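Local coordinates for protein alcohol oxidase (Myceliophthora thermophila, PDB 6F74) that binds FAD and, as a VAO-type flavoprotein, probably uses it to oxidise a substrate, perhaps an alcohol, at the expense of molecular oxygen, at residues M266-R271 against D573-C578; H305-A310 against Y412-S417; R315-P320 against G370-F375; T436-N441 against K532-T537. All blocks are in the same frame, centred on the assembly; numbering follows the deposited sequence.

Followed from the N terminus, the chain of this VAO-type oxidase is tied back on itself four times. Contact 1 closes the longest loop: the turn at 266-271, in the FAD-binding region, meets 573-578 near the C terminus, and the other three contacts all fall between. Contact 2 comes next, bringing the end of strand 296-306 to the start of helix 415-422; contact 3, the pairing of strands 311-320 and 370-378, lies within its span. Contact 4 follows in series, joining strand 435-440 to the end of helix 512-533. Contacts 3 and 4 both reach the same seven-stranded antiparallel sheet, their centres about 23 Å apart, whereas contacts 1 and 3 lie on opposite sides of the chain's centre.

Contact 1 of 4, residues M266-R271 against D573-C578; sequences MLADGR and DNIFFC
Ala268 and Phe576 form the middle of a small, buried apolar contact between two type I turns, one (Leu267 to Gly270) linking strands 260-266 and 272-276, the other (Asn574 to Phe577) in the C-terminal berberine-like region. The ring of Phe576 comes edge-on to the first turn: its CE2 lies 3.5 Å from Ala268 N and 3.8 Å from Ala268 CB. A chi1 of -52°, with CG opposite the carbonyl carbon, sends the ring towards the turn. Ile575 CG1 lies 4.0 Å from Ala268 CB, so that one methyl group meets two side chains. Were Phe576 cut back to an alanine, Ala268 would probably be left with Ile575 as its main apolar neighbour, and a gap would open beside the backbone of Leu267. Within the first turn, Gly270 N bonds to Leu267 O, and Asp269 adds an Asx turn through Arg271 N and a salt bridge to Arg271. Asp571 holds Ile575 N and Phe576 N. The Phe576 side chain is about 7 Å from the FAD, and Cys578, disulfide-bonded to Cys581, touches it; the contact therefore joins the C-terminal segment to the FAD-binding region beside the cofactor. Polar groups thus fix each turn separately, and the join rests on van der Waals packing.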
# COMPACT_ATOMS: atom_id res chain seq x y z
N MET A 266 0.07 -16.67 -13.97
CA MET A 266 -0.57 -16.84 -15.27
C MET A 266 -0.25 -15.62 -16.13
O MET A 266 -0.59 -14.48 -15.80
CB MET A 266 -2.08 -17.03 -15.12
CG MET A 266 -2.82 -17.22 -16.45
SD MET A 266 -4.62 -17.55 -16.32
CE MET A 266 -4.63 -18.86 -15.12
N LEU A 267 0.42 -15.87 -17.25
CA LEU A 267 0.83 -14.80 -18.14
C LEU A 267 -0.35 -14.35 -18.98
O LEU A 267 -1.37 -15.04 -19.02
CB LEU A 267 2.00 -15.25 -19.02
CG LEU A 267 3.25 -15.82 -18.33
CD1 LEU A 267 4.30 -16.23 -19.34
CD2 LEU A 267 3.84 -14.82 -17.35
N ALA A 268 -0.22 -13.20 -19.65
CA ALA A 268 -1.25 -12.70 -20.57
C ALA A 268 -1.65 -13.72 -21.64
O ALA A 268 -2.80 -13.77 -22.07
CB ALA A 268 -0.76 -11.42 -21.24
N ASP A 269 -0.69 -14.53 -22.08
CA ASP A 269 -0.95 -15.60 -23.05
C ASP A 269 -1.62 -16.84 -22.46
O ASP A 269 -1.88 -17.79 -23.16
CB ASP A 269 0.35 -16.01 -23.77
CG ASP A 269 1.38 -16.67 -22.82
OD1 ASP A 269 1.03 -17.08 -21.69
OD2 ASP A 269 2.56 -16.76 -23.19
N GLY A 270 -1.90 -16.83 -21.16
CA GLY A 270 -2.67 -17.90 -20.53
C GLY A 270 -1.82 -18.99 -19.91
O GLY A 270 -2.36 -19.77 -19.13
N ARG A 271 -0.53 -19.05 -20.23
CA ARG A 271 0.39 -20.02 -19.60
C ARG A 271 0.60 -19.74 -18.13
O ARG A 271 0.74 -18.58 -17.71
CB ARG A 271 1.76 -20.05 -20.30
CG ARG A 271 1.72 -20.55 -21.73
CD ARG A 271 3.13 -20.61 -22.31
NE ARG A 271 3.73 -19.27 -22.43
CZ ARG A 271 4.99 -18.95 -22.11
NH1 ARG A 271 5.83 -19.82 -21.52
NH2 ARG A 271 5.40 -17.69 -22.28
N ASP A 573 1.22 -6.82 -24.99
CA ASP A 573 -0.03 -6.11 -25.35
C ASP A 573 -0.58 -5.28 -24.22
O ASP A 573 -1.55 -4.53 -24.42
CB ASP A 573 -1.08 -7.10 -25.86
CG ASP A 573 -0.66 -7.81 -27.11
OD1 ASP A 573 0.09 -7.20 -27.86
OD2 ASP A 573 -1.04 -8.99 -27.32
N ASN A 574 0.04 -5.40 -23.05
CA ASN A 574 -0.34 -4.66 -21.86
C ASN A 574 -1.77 -4.97 -21.46
O ASN A 574 -2.59 -4.07 -21.17
CB ASN A 574 -0.11 -3.17 -22.03
CG ASN A 574 0.27 -2.49 -20.74
OD1 ASN A 574 -0.01 -3.00 -19.67
ND2 ASN A 574 0.99 -1.35 -20.84
N ILE A 575 -2.06 -6.27 -21.43
CA ILE A 575 -3.32 -6.77 -20.98
C ILE A 575 -3.55 -6.40 -19.52
O ILE A 575 -4.70 -6.24 -19.10
CB ILE A 575 -3.44 -8.32 -21.20
CG1 ILE A 575 -3.24 -8.68 -22.68
CG2 ILE A 575 -4.77 -8.87 -20.70
CD1 ILE A 575 -4.11 -7.90 -23.66
N PHE A 576 -2.45 -6.24 -18.76
CA PHE A 576 -2.54 -5.94 -17.35
C PHE A 576 -2.22 -4.50 -17.01
O PHE A 576 -1.75 -4.21 -15.90
CB PHE A 576 -1.65 -6.90 -16.57
CG PHE A 576 -1.89 -8.35 -16.88
CD1 PHE A 576 -3.16 -8.87 -16.79
CD2 PHE A 576 -0.85 -9.19 -17.21
CE1 PHE A 576 -3.40 -10.22 -17.05
CE2 PHE A 576 -1.08 -10.53 -17.51
CZ PHE A 576 -2.36 -11.05 -17.41
N PHE A 577 -2.52 -3.58 -17.94
CA PHE A 577 -2.33 -2.16 -17.73
C PHE A 577 -2.82 -1.73 -16.36
O PHE A 577 -3.92 -2.09 -15.97
CB PHE A 577 -3.04 -1.30 -18.76
CG PHE A 577 -2.94 0.18 -18.49
CD1 PHE A 577 -1.83 0.91 -18.94
CD2 PHE A 577 -3.89 0.82 -17.73
CE1 PHE A 577 -1.71 2.26 -18.66
CE2 PHE A 577 -3.77 2.17 -17.43
CZ PHE A 577 -2.66 2.88 -17.90
N CYS A 578 -1.98 -1.00 -15.64
CA CYS A 578 -2.46 -0.23 -14.51
C CYS A 578 -1.74 1.10 -14.44
O CYS A 578 -0.62 1.27 -14.95
CB CYS A 578 -2.40 -1.00 -13.17
SG CYS A 578 -0.93 -2.03 -12.93

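Contact 2 of 4, residues H305-A310 against Y412-S417; sequences HPNVKA and YQDYWS
Asn307 gives up the most surface here, followed by Asp414, and the two side chains together bind the loop after strand 296-306 to the first turn of helix 415-422. The amide of Asn307 works at both ends. Its OD1 takes Tyr415 N at 3.0 Å, on a lone pair in the carbonyl plane, and also accepts from Val308 N; its ND2 gives a nearly straight bond (168°) to Asp414 OD2, 3.0 Å away, using the anti lone pair of the carboxylate. The amide and carboxylate planes stand 66° apart. Asp414 is the N-cap of the helix: OD2 also accepts from Trp416 N, well above the carboxylate plane, while OD1 receives Ser417 N at 3.1 Å and Ser417 OG from the same face. Four donors therefore hold the carboxylate at the helix start. Next in buried area is Gln413, whose CA-H makes a contact with Lys309 O, one of three such contacts where the backbones run close; Asp414 CA approaches Val308 O at 3.6 Å. Asn307 ND2 has a second partner in Asn223, just before strand 224-225. Trp416 packs on helix 212-221 and bonds to Val224 O, while Val308 and Tyr415 both rest on Ile378 of strand 370-378.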
# COMPACT_ATOMS: atom_id res chain seq x y z
N HIS A 305 10.25 -16.79 9.58
CA HIS A 305 11.42 -16.63 10.42
C HIS A 305 11.18 -17.12 11.84
O HIS A 305 10.07 -17.00 12.33
CB HIS A 305 11.81 -15.15 10.41
CG HIS A 305 12.14 -14.63 9.05
ND1 HIS A 305 13.41 -14.70 8.52
CD2 HIS A 305 11.35 -14.08 8.10
CE1 HIS A 305 13.38 -14.20 7.29
NE2 HIS A 305 12.15 -13.83 7.01
N PRO A 306 12.22 -17.65 12.51
CA PRO A 306 12.05 -18.10 13.90
C PRO A 306 11.41 -17.02 14.78
O PRO A 306 11.73 -15.84 14.64
CB PRO A 306 13.50 -18.36 14.37
CG PRO A 306 14.29 -18.58 13.11
CD PRO A 306 13.63 -17.69 12.09
N ASN A 307 10.51 -17.43 15.68
CA ASN A 307 9.95 -16.52 16.68
C ASN A 307 11.08 -16.01 17.58
O ASN A 307 12.14 -16.61 17.66
CB ASN A 307 8.84 -17.18 17.52
CG ASN A 307 7.75 -16.20 17.99
OD1 ASN A 307 7.97 -14.99 18.06
ND2 ASN A 307 6.58 -16.75 18.33
N VAL A 308 10.85 -14.85 18.20
CA VAL A 308 11.82 -14.26 19.14
C VAL A 308 11.34 -14.51 20.55
O VAL A 308 10.16 -14.81 20.77
CB VAL A 308 12.05 -12.76 18.90
CG1 VAL A 308 12.74 -12.55 17.56
CG2 VAL A 308 10.75 -11.95 18.98
N LYS A 309 12.26 -14.37 21.51
CA LYS A 309 11.89 -14.49 22.93
C LYS A 309 11.46 -13.18 23.57
O LYS A 309 10.83 -13.18 24.63
CB LYS A 309 12.98 -15.20 23.73
CG LYS A 309 12.68 -16.71 23.83
CD LYS A 309 13.84 -17.50 24.39
CE LYS A 309 14.85 -17.75 23.26
NZ LYS A 309 16.01 -18.63 23.66
N ALA A 310 11.75 -12.07 22.92
CA ALA A 310 11.35 -10.78 23.48
C ALA A 310 11.17 -9.78 22.40
O ALA A 310 11.79 -9.88 21.35
CB ALA A 310 12.37 -10.32 24.51
N TYR A 412 7.07 -7.72 25.61
CA TYR A 412 6.27 -8.90 25.23
C TYR A 412 7.19 -10.09 25.14
O TYR A 412 8.40 -9.91 24.91
CB TYR A 412 5.58 -8.68 23.87
CG TYR A 412 4.66 -7.48 23.90
CD1 TYR A 412 3.34 -7.58 24.35
CD2 TYR A 412 5.12 -6.23 23.52
CE1 TYR A 412 2.52 -6.48 24.40
CE2 TYR A 412 4.30 -5.12 23.56
CZ TYR A 412 3.00 -5.25 24.00
OH TYR A 412 2.17 -4.16 24.07
N GLN A 413 6.64 -11.30 25.30
CA GLN A 413 7.44 -12.55 25.31
C GLN A 413 7.47 -13.33 23.96
O GLN A 413 8.06 -14.41 23.89
CB GLN A 413 7.00 -13.48 26.45
CG GLN A 413 6.97 -12.80 27.82
CD GLN A 413 8.31 -12.16 28.21
OE1 GLN A 413 9.28 -12.86 28.42
NE2 GLN A 413 8.36 -10.81 28.32
N ASP A 414 6.87 -12.77 22.91
CA ASP A 414 7.04 -13.27 21.53
C ASP A 414 6.58 -12.25 20.53
O ASP A 414 6.07 -11.18 20.90
CB ASP A 414 6.31 -14.64 21.30
CG ASP A 414 4.87 -14.49 20.81
OD1 ASP A 414 4.06 -13.93 21.56
OD2 ASP A 414 4.55 -14.94 19.69
N TYR A 415 6.77 -12.54 19.25
CA TYR A 415 6.39 -11.61 18.22
C TYR A 415 4.87 -11.34 18.19
O TYR A 415 4.43 -10.19 18.01
CB TYR A 415 6.85 -12.12 16.85
CG TYR A 415 6.50 -11.15 15.76
CD1 TYR A 415 7.22 -9.97 15.60
CD2 TYR A 415 5.43 -11.39 14.90
CE1 TYR A 415 6.92 -9.07 14.60
CE2 TYR A 415 5.09 -10.49 13.90
CZ TYR A 415 5.85 -9.32 13.76
OH TYR A 415 5.56 -8.41 12.77
N TRP A 416 4.08 -12.40 18.30
CA TRP A 416 2.65 -12.28 18.03
C TRP A 416 1.86 -11.57 19.10
O TRP A 416 0.95 -10.82 18.75
CB TRP A 416 2.03 -13.62 17.71
CG TRP A 416 2.59 -14.14 16.44
CD1 TRP A 416 3.45 -15.19 16.29
CD2 TRP A 416 2.40 -13.59 15.14
NE1 TRP A 416 3.80 -15.32 14.97
CE2 TRP A 416 3.16 -14.36 14.24
CE3 TRP A 416 1.66 -12.50 14.65
CZ2 TRP A 416 3.20 -14.09 12.88
CZ3 TRP A 416 1.71 -12.23 13.29
CH2 TRP A 416 2.48 -13.01 12.43
N SER A 417 2.19 -11.77 20.37
CA SER A 417 1.54 -11.00 21.44
C SER A 417 1.89 -9.50 21.27
O SER A 417 1.04 -8.63 21.46
CB SER A 417 1.94 -11.50 22.83
OG SER A 417 3.34 -11.31 23.08

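Contact 3 of 4, residues R315-P320 against G370-F375; sequences RLAIAP and GYTHGF
Strands 315-320 and 370-375 run antiparallel, their axes 4.7 Å apart and their directions 179° from one another. Leu316 with His373 and Ile318 with Tyr371 are hydrogen-bonded pairs, each closed by two N-H to O bonds; Ile318 N to Tyr371 O, at 2.8 Å, is the shortest of the four. Arg315 with Gly374 and Ala317 with Thr372 are the non-hydrogen-bonded pairs. On the face of Leu316, Ile318, Tyr371 and His373, Leu316 CB sits over one face of the imidazole in a CH-pi contact, 3.6 Å from the ring centroid and 16° off its normal. A chi1 of 82° sets His373 CG between the backbone N and carbonyl carbon, turning the ring towards Leu316, while Phe375 covers its other face. Tyr371 OH meets His373 ND1 in the imidazole plane at 2.8 Å, a bond that helps to fix how both rings are turned. With a serine here in place of His373, Tyr371 OH is likely to lose this mate and Leu316 CB the ring face it rests on. Ile318 CD1 packs 3.8 Å from Tyr371 CD1. On the other face a water lies 2.7 Å from Thr372 OG1, and Arg315 pairs with Glu422. The face of Leu316, Ile318, Tyr371 and His373 lies against helices 328-346 and 382-396, the layered arrangement of a large antiparallel sheet backed by helices, as in the substrate domain of VAO-type oxidases.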
# COMPACT_ATOMS: atom_id res chain seq x y z
N ARG A 315 6.68 3.70 23.50
CA ARG A 315 5.66 4.68 23.18
C ARG A 315 6.14 6.08 23.55
O ARG A 315 6.42 6.35 24.71
CB ARG A 315 4.34 4.32 23.86
CG ARG A 315 3.69 3.05 23.26
CD ARG A 315 2.94 3.34 21.94
NE ARG A 315 2.10 2.18 21.53
CZ ARG A 315 0.76 2.10 21.68
NH1 ARG A 315 0.02 3.09 22.21
NH2 ARG A 315 0.11 1.01 21.25
N LEU A 316 6.24 6.96 22.58
CA LEU A 316 6.74 8.32 22.82
C LEU A 316 5.67 9.31 22.42
O LEU A 316 5.07 9.14 21.39
CB LEU A 316 8.00 8.62 21.99
CG LEU A 316 8.62 10.04 22.09
CD1 LEU A 316 9.26 10.27 23.46
CD2 LEU A 316 9.66 10.24 21.01
N ALA A 317 5.49 10.35 23.21
CA ALA A 317 4.56 11.41 22.86
C ALA A 317 5.14 12.75 23.27
O ALA A 317 5.71 12.89 24.36
CB ALA A 317 3.22 11.18 23.52
N ILE A 318 4.97 13.72 22.39
CA ILE A 318 5.57 15.04 22.52
C ILE A 318 4.49 16.06 22.21
O ILE A 318 3.87 15.98 21.15
CB ILE A 318 6.71 15.28 21.50
CG1 ILE A 318 7.72 14.14 21.53
CG2 ILE A 318 7.35 16.63 21.73
CD1 ILE A 318 8.77 14.20 20.45
N ALA A 319 4.31 17.03 23.10
CA ALA A 319 3.37 18.10 22.87
C ALA A 319 3.95 19.42 23.34
O ALA A 319 4.75 19.42 24.27
CB ALA A 319 2.09 17.85 23.65
N PRO A 320 3.50 20.55 22.73
CA PRO A 320 3.89 21.87 23.16
C PRO A 320 3.41 22.18 24.55
O PRO A 320 2.31 21.81 24.90
CB PRO A 320 3.20 22.81 22.17
CG PRO A 320 2.16 22.05 21.51
CD PRO A 320 2.63 20.61 21.54
N GLY A 370 1.13 17.80 18.04
CA GLY A 370 2.19 17.00 18.62
C GLY A 370 2.70 15.89 17.75
O GLY A 370 2.40 15.81 16.57
N TYR A 371 3.50 15.03 18.38
CA TYR A 371 4.15 13.91 17.73
C TYR A 371 3.92 12.72 18.63
O TYR A 371 4.07 12.83 19.84
CB TYR A 371 5.67 14.14 17.63
CG TYR A 371 6.45 12.89 17.23
CD1 TYR A 371 6.76 11.88 18.17
CD2 TYR A 371 6.85 12.70 15.91
CE1 TYR A 371 7.44 10.72 17.77
CE2 TYR A 371 7.52 11.56 15.52
CZ TYR A 371 7.82 10.58 16.44
OH TYR A 371 8.53 9.48 16.01
N THR A 372 3.64 11.57 18.03
CA THR A 372 3.53 10.34 18.77
C THR A 372 4.13 9.21 17.97
O THR A 372 4.14 9.26 16.75
CB THR A 372 2.05 10.02 19.15
OG1 THR A 372 2.07 9.01 20.14
CG2 THR A 372 1.25 9.54 18.00
N HIS A 373 4.65 8.19 18.64
CA HIS A 373 5.10 6.99 17.93
C HIS A 373 4.98 5.71 18.73
O HIS A 373 4.92 5.73 19.95
CB HIS A 373 6.51 7.17 17.33
CG HIS A 373 7.68 6.95 18.26
ND1 HIS A 373 8.80 7.73 18.20
CD2 HIS A 373 7.96 5.98 19.17
CE1 HIS A 373 9.69 7.30 19.08
NE2 HIS A 373 9.21 6.24 19.68
N GLY A 374 4.92 4.60 17.97
CA GLY A 374 5.07 3.24 18.46
C GLY A 374 6.28 2.64 17.73
O GLY A 374 6.19 2.30 16.53
N PHE A 375 7.41 2.60 18.43
CA PHE A 375 8.63 2.00 17.95
C PHE A 375 8.88 0.73 18.76
O PHE A 375 8.24 0.49 19.80
CB PHE A 375 9.85 2.93 18.09
CG PHE A 375 9.92 4.08 17.08
CD1 PHE A 375 8.97 4.28 16.06
CD2 PHE A 375 10.99 4.98 17.17
CE1 PHE A 375 9.09 5.33 15.17
CE2 PHE A 375 11.11 6.05 16.28
CZ PHE A 375 10.15 6.21 15.27
O HOH W 1 2.90 7.30 22.10

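Contact 4 of 4, residues T436-N441 against K532-T537; sequences TSRLIN and KLAPNT
Arg438, in edge strand 435-440, reaches across to the turn that follows helix 512-533 and takes hold of its backbone. Its chain leaves with CG anti to N (chi1 -163°) and bends at chi2, which brings the guanidinium edge to Ala534 O: NE lies 2.8 Å and NH2 2.9 Å from that one oxygen, both bonds within 2° of the guanidinium plane. Thr537 lies over one face of the group. At Leu439 the backbone takes part: its O accepts from Thr537 OG1 at 2.6 Å, the hydroxyl tilted 27° from the carbonyl plane. The Leu439 side chain packs on Trp493 and Ser496, near Tyr540, an FAD-binding residue. Ile440 turns its CD1 towards the end of the helix, 3.8 Å from Ala534 CB and 4.3 Å from Leu533 CD2. Asn441 sets OD1 3.5 Å from Thr537 CG2, while its ND2 is bound to Glu443. The type I turn from Ala534 to Thr537 is gripped at its first residue by Arg438 and at its last by Leu439 O. Two N-H groups of a buried guanidinium thus satisfy a carbonyl just past the helix C-terminus, where the partial negative charge of the helix end would probably favour a cation.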
# COMPACT_ATOMS: atom_id res chain seq x y z
N THR A 436 2.41 11.96 -0.62
CA THR A 436 3.72 11.82 -1.28
C THR A 436 4.65 11.08 -0.33
O THR A 436 4.50 11.19 0.90
CB THR A 436 4.31 13.19 -1.67
OG1 THR A 436 5.58 13.03 -2.30
CG2 THR A 436 4.42 14.14 -0.42
N SER A 437 5.56 10.28 -0.85
CA SER A 437 6.50 9.56 0.01
C SER A 437 7.92 9.76 -0.50
O SER A 437 8.15 9.95 -1.72
CB SER A 437 6.15 8.07 0.15
OG SER A 437 5.98 7.39 -1.08
N ARG A 438 8.83 9.81 0.46
CA ARG A 438 10.23 10.00 0.17
C ARG A 438 11.08 9.17 1.11
O ARG A 438 10.99 9.29 2.34
CB ARG A 438 10.61 11.47 0.28
CG ARG A 438 11.94 11.78 -0.40
CD ARG A 438 11.81 11.76 -1.91
NE ARG A 438 13.09 11.92 -2.60
CZ ARG A 438 13.28 11.62 -3.89
NH1 ARG A 438 12.29 11.15 -4.66
NH2 ARG A 438 14.49 11.81 -4.43
N LEU A 439 11.88 8.29 0.52
CA LEU A 439 12.87 7.54 1.27
C LEU A 439 13.97 8.53 1.64
O LEU A 439 14.38 9.35 0.81
CB LEU A 439 13.41 6.38 0.45
CG LEU A 439 12.60 5.06 0.43
CD1 LEU A 439 11.20 5.25 -0.16
CD2 LEU A 439 13.38 4.04 -0.40
N ILE A 440 14.43 8.46 2.89
CA ILE A 440 15.43 9.40 3.44
C ILE A 440 16.73 8.67 3.80
O ILE A 440 16.72 7.79 4.66
CB ILE A 440 14.91 10.11 4.70
CG1 ILE A 440 13.55 10.76 4.44
CG2 ILE A 440 15.89 11.16 5.18
CD1 ILE A 440 13.48 11.75 3.29
N ASN A 441 17.82 9.07 3.13
CA ASN A 441 19.17 8.53 3.43
C ASN A 441 19.82 9.31 4.59
O ASN A 441 19.53 10.50 4.76
CB ASN A 441 20.06 8.58 2.18
CG ASN A 441 20.25 10.00 1.66
OD1 ASN A 441 19.28 10.70 1.41
ND2 ASN A 441 21.51 10.43 1.53
N LYS A 532 13.92 17.91 -2.17
CA LYS A 532 15.04 18.80 -1.85
C LYS A 532 15.83 18.31 -0.66
O LYS A 532 17.07 18.39 -0.66
CB LYS A 532 14.55 20.23 -1.60
CG LYS A 532 15.69 21.23 -1.36
CD LYS A 532 15.18 22.67 -1.36
CE LYS A 532 16.28 23.63 -1.01
NZ LYS A 532 15.70 24.91 -0.52
N LEU A 533 15.15 17.83 0.38
CA LEU A 533 15.82 17.20 1.51
C LEU A 533 16.62 15.97 1.12
O LEU A 533 17.79 15.86 1.49
CB LEU A 533 14.80 16.79 2.56
CG LEU A 533 15.35 16.11 3.82
CD1 LEU A 533 16.31 17.03 4.56
CD2 LEU A 533 14.16 15.71 4.69
N ALA A 534 15.98 15.04 0.40
CA ALA A 534 16.65 13.81 -0.05
C ALA A 534 16.55 13.62 -1.57
O ALA A 534 15.69 12.88 -2.04
CB ALA A 534 16.09 12.60 0.67
N PRO A 535 17.45 14.27 -2.35
CA PRO A 535 17.27 14.28 -3.80
C PRO A 535 17.76 13.04 -4.54
O PRO A 535 17.45 12.88 -5.71
CB PRO A 535 18.05 15.53 -4.24
CG PRO A 535 19.16 15.63 -3.25
CD PRO A 535 18.63 15.07 -1.95
N ASN A 536 18.49 12.17 -3.86
CA ASN A 536 19.14 11.02 -4.51
C ASN A 536 18.48 9.70 -4.25
O ASN A 536 19.06 8.69 -4.59
CB ASN A 536 20.60 10.96 -4.03
CG ASN A 536 21.35 12.25 -4.33
OD1 ASN A 536 21.15 12.88 -5.40
ND2 ASN A 536 22.22 12.65 -3.41
N THR A 537 17.27 9.70 -3.68
CA THR A 537 16.61 8.47 -3.25
C THR A 537 15.41 8.11 -4.13
O THR A 537 15.57 7.68 -5.27
CB THR A 537 16.22 8.60 -1.76
OG1 THR A 537 15.40 9.75 -1.57
CG2 THR A 537 17.50 8.78 -0.88